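Local coordinates for protein putative branched-chain amino acid aminotransferase IlvE (Streptococcus mutans, PDB 4DQN) that probably transfers the amino group of leucine, isoleucine or valine to 2-oxoglutarate, as a class-IV aminotransferase that depends on pyridoxal 5'-phosphate, at residues Gly158-Phe170 with Ser310-Tyr322. Residues are numbered along the deposited sequence; the frame is centred on the assembly and turned at random.
Sequences GNYFKGGLAPTNF and SETEVGPVTHKLY
P167 rests on the backbone of S310-E313, where an ST turn and ST motif lead toward helix 316-329. In this class-IV aminotransferase fold, the contact packs that helix and the loop before it against the linker from strand 147-157 to strand 168-172. S310 OG shapes the loop by accepting from the backbone N of T312 and E313, both at 3.0 Å; the second bond is nearly straight, at 172°. Carbonyl oxygens pack beside the proline ring: T312 O lies 3.3 Å from P167 CD, and E313 O meets CG. V314 turns CG1 against L165, touching its O and its CB. G315 is the N-cap. One turn into the helix, H319 ND1 reaches back to V314 O and G315 O through two weak bonds, while its CD2 meets L165 CD1. Y322 ends the segment with CG anti to the backbone N (chi1 180°), which brings one ring face under the L165 methyls. L165 CD2 makes a CH-pi contact over this face, 3.7 Å from the centroid. A water bonds to Y322 OH and donates weakly to N159 OD1, which also accepts from F161 N in an Asx turn, the donor 48° out of the amide carbonyl plane.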
# COMPACT_ATOMS: atom_id res chain seq x y z
N GLY A 158 -2.02 22.61 14.84
CA GLY A 158 -1.54 23.97 14.96
C GLY A 158 -1.32 24.64 13.61
O GLY A 158 -1.38 23.98 12.57
N ASN A 159 -1.07 25.95 13.66
CA ASN A 159 -0.76 26.77 12.47
C ASN A 159 0.41 26.20 11.68
O ASN A 159 0.33 26.08 10.45
CB ASN A 159 -0.46 28.22 12.89
CG ASN A 159 -0.29 29.18 11.69
OD1 ASN A 159 0.23 28.81 10.64
ND2 ASN A 159 -0.72 30.43 11.88
N TYR A 160 1.48 25.88 12.40
CA TYR A 160 2.75 25.44 11.82
C TYR A 160 3.57 26.62 11.28
O TYR A 160 4.80 26.58 11.28
CB TYR A 160 2.57 24.32 10.78
CG TYR A 160 3.83 23.93 10.02
CD1 TYR A 160 5.02 23.64 10.70
CD2 TYR A 160 3.82 23.82 8.63
CE1 TYR A 160 6.17 23.29 10.01
CE2 TYR A 160 4.97 23.45 7.94
CZ TYR A 160 6.14 23.19 8.63
OH TYR A 160 7.27 22.83 7.94
N PHE A 161 2.88 27.68 10.85
CA PHE A 161 3.56 28.93 10.53
C PHE A 161 3.20 30.05 11.51
O PHE A 161 2.70 31.12 11.12
CB PHE A 161 3.37 29.34 9.06
CG PHE A 161 4.24 28.56 8.12
CD1 PHE A 161 5.59 28.39 8.41
CD2 PHE A 161 3.71 27.95 7.00
CE1 PHE A 161 6.41 27.66 7.57
CE2 PHE A 161 4.52 27.22 6.15
CZ PHE A 161 5.87 27.07 6.43
N LYS A 162 3.45 29.76 12.78
CA LYS A 162 3.47 30.79 13.81
C LYS A 162 4.89 31.37 13.84
O LYS A 162 5.85 30.70 14.23
CB LYS A 162 3.06 30.23 15.17
CG LYS A 162 2.87 31.30 16.24
CD LYS A 162 2.38 32.61 15.62
CE LYS A 162 2.59 33.79 16.56
NZ LYS A 162 1.29 34.36 17.03
N GLY A 163 5.00 32.62 13.41
CA GLY A 163 6.28 33.24 13.13
C GLY A 163 6.28 33.69 11.68
O GLY A 163 7.25 34.27 11.20
N GLY A 164 5.17 33.43 11.00
CA GLY A 164 5.03 33.75 9.59
C GLY A 164 5.48 32.59 8.70
O GLY A 164 6.04 31.61 9.19
N LEU A 165 5.21 32.71 7.41
CA LEU A 165 5.69 31.73 6.43
C LEU A 165 7.21 31.64 6.47
O LEU A 165 7.89 32.67 6.55
CB LEU A 165 5.24 32.13 5.02
CG LEU A 165 3.78 31.88 4.66
CD1 LEU A 165 3.43 32.56 3.34
CD2 LEU A 165 3.53 30.39 4.57
N ALA A 166 7.74 30.42 6.40
CA ALA A 166 9.18 30.23 6.41
C ALA A 166 9.61 29.13 5.44
O ALA A 166 8.97 28.08 5.36
CB ALA A 166 9.66 29.91 7.81
N PRO A 167 10.71 29.37 4.71
CA PRO A 167 11.15 28.41 3.69
C PRO A 167 11.83 27.22 4.34
O PRO A 167 12.42 27.37 5.41
CB PRO A 167 12.18 29.20 2.87
CG PRO A 167 12.10 30.63 3.35
CD PRO A 167 11.58 30.55 4.76
N THR A 168 11.74 26.05 3.72
CA THR A 168 12.54 24.90 4.12
C THR A 168 13.12 24.25 2.87
O THR A 168 12.69 24.54 1.75
CB THR A 168 11.74 23.83 4.92
OG1 THR A 168 10.72 23.26 4.09
CG2 THR A 168 11.10 24.44 6.17
N ASN A 169 14.09 23.36 3.07
CA ASN A 169 14.80 22.77 1.95
C ASN A 169 14.35 21.34 1.69
O ASN A 169 13.98 20.61 2.62
CB ASN A 169 16.32 22.81 2.21
CG ASN A 169 16.84 24.22 2.46
OD1 ASN A 169 16.49 25.16 1.74
ND2 ASN A 169 17.66 24.37 3.50
N PHE A 170 14.40 20.93 0.42
CA PHE A 170 13.91 19.61 0.01
C PHE A 170 14.94 18.92 -0.84
O PHE A 170 15.78 19.58 -1.46
CB PHE A 170 12.60 19.74 -0.76
CG PHE A 170 11.46 20.20 0.10
CD1 PHE A 170 10.63 19.27 0.72
CD2 PHE A 170 11.23 21.55 0.30
CE1 PHE A 170 9.58 19.68 1.53
CE2 PHE A 170 10.18 21.97 1.10
CZ PHE A 170 9.35 21.04 1.71
N SER A 310 14.84 32.65 -1.81
CA SER A 310 15.69 32.86 -0.65
C SER A 310 15.64 31.65 0.27
O SER A 310 14.66 30.90 0.27
CB SER A 310 15.24 34.09 0.13
OG SER A 310 15.93 34.16 1.37
N GLU A 311 16.69 31.45 1.06
CA GLU A 311 16.71 30.35 2.00
C GLU A 311 16.04 30.74 3.30
O GLU A 311 15.68 29.87 4.10
CB GLU A 311 18.14 29.91 2.30
CG GLU A 311 18.78 29.11 1.19
CD GLU A 311 20.19 28.68 1.54
OE1 GLU A 311 20.34 27.81 2.41
OE2 GLU A 311 21.14 29.23 0.93
N THR A 312 15.86 32.04 3.50
CA THR A 312 15.33 32.53 4.77
C THR A 312 14.03 33.32 4.63
O THR A 312 13.19 33.31 5.54
CB THR A 312 16.38 33.40 5.50
OG1 THR A 312 15.79 33.93 6.69
CG2 THR A 312 16.83 34.55 4.61
N GLU A 313 13.85 34.00 3.51
CA GLU A 313 12.65 34.80 3.29
C GLU A 313 11.73 34.17 2.26
O GLU A 313 12.16 33.33 1.46
CB GLU A 313 13.03 36.23 2.91
CG GLU A 313 13.41 37.07 4.13
CD GLU A 313 14.50 38.07 3.84
OE1 GLU A 313 15.16 37.95 2.78
OE2 GLU A 313 14.71 38.98 4.68
N VAL A 314 10.46 34.54 2.29
CA VAL A 314 9.51 33.97 1.35
C VAL A 314 9.04 35.02 0.34
O VAL A 314 8.85 36.19 0.69
CB VAL A 314 8.36 33.24 2.08
CG1 VAL A 314 8.38 33.56 3.56
CG2 VAL A 314 7.01 33.52 1.46
N GLY A 315 8.90 34.59 -0.91
CA GLY A 315 8.57 35.49 -1.99
C GLY A 315 7.21 36.15 -1.87
O GLY A 315 6.31 35.61 -1.22
N PRO A 316 7.06 37.31 -2.51
CA PRO A 316 5.85 38.13 -2.50
C PRO A 316 4.63 37.43 -3.08
O PRO A 316 3.53 37.61 -2.54
CB PRO A 316 6.23 39.32 -3.40
CG PRO A 316 7.45 38.88 -4.17
CD PRO A 316 8.17 37.99 -3.20
N VAL A 317 4.79 36.67 -4.16
CA VAL A 317 3.64 36.05 -4.82
C VAL A 317 3.13 34.91 -3.94
O VAL A 317 1.91 34.75 -3.77
CB VAL A 317 3.99 35.54 -6.25
CG1 VAL A 317 2.80 34.80 -6.87
CG2 VAL A 317 4.43 36.71 -7.13
N THR A 318 4.06 34.13 -3.39
CA THR A 318 3.70 33.08 -2.43
C THR A 318 2.94 33.71 -1.26
O THR A 318 1.88 33.22 -0.86
CB THR A 318 4.95 32.33 -1.90
OG1 THR A 318 5.59 31.65 -2.98
CG2 THR A 318 4.55 31.30 -0.84
N HIS A 319 3.46 34.81 -0.73
CA HIS A 319 2.79 35.51 0.37
C HIS A 319 1.36 35.90 0.02
O HIS A 319 0.45 35.74 0.83
CB HIS A 319 3.57 36.77 0.74
CG HIS A 319 4.47 36.61 1.92
ND1 HIS A 319 5.85 36.66 1.83
CD2 HIS A 319 4.19 36.42 3.24
CE1 HIS A 319 6.38 36.49 3.03
NE2 HIS A 319 5.39 36.34 3.90
N LYS A 320 1.18 36.42 -1.19
CA LYS A 320 -0.12 36.91 -1.64
C LYS A 320 -1.13 35.79 -1.80
O LYS A 320 -2.30 35.94 -1.46
CB LYS A 320 0.02 37.66 -2.97
CG LYS A 320 0.35 39.14 -2.83
CD LYS A 320 1.00 39.68 -4.09
CE LYS A 320 0.31 39.16 -5.35
NZ LYS A 320 1.09 39.46 -6.60
N LEU A 321 -0.68 34.67 -2.35
CA LEU A 321 -1.53 33.50 -2.52
C LEU A 321 -1.91 32.91 -1.17
O LEU A 321 -3.06 32.51 -0.96
CB LEU A 321 -0.83 32.45 -3.39
CG LEU A 321 -0.61 32.83 -4.85
CD1 LEU A 321 0.34 31.86 -5.54
CD2 LEU A 321 -1.93 32.86 -5.57
N TYR A 322 -0.93 32.83 -0.27
CA TYR A 322 -1.16 32.30 1.07
C TYR A 322 -2.19 33.13 1.83
O TYR A 322 -3.14 32.59 2.41
CB TYR A 322 0.15 32.26 1.87
CG TYR A 322 0.01 31.72 3.29
CD1 TYR A 322 0.14 30.36 3.57
CD2 TYR A 322 -0.22 32.59 4.37
CE1 TYR A 322 0.02 29.87 4.87
CE2 TYR A 322 -0.35 32.11 5.67
CZ TYR A 322 -0.22 30.75 5.91
OH TYR A 322 -0.34 30.26 7.21
O HOH W 1 0.29 27.89 7.46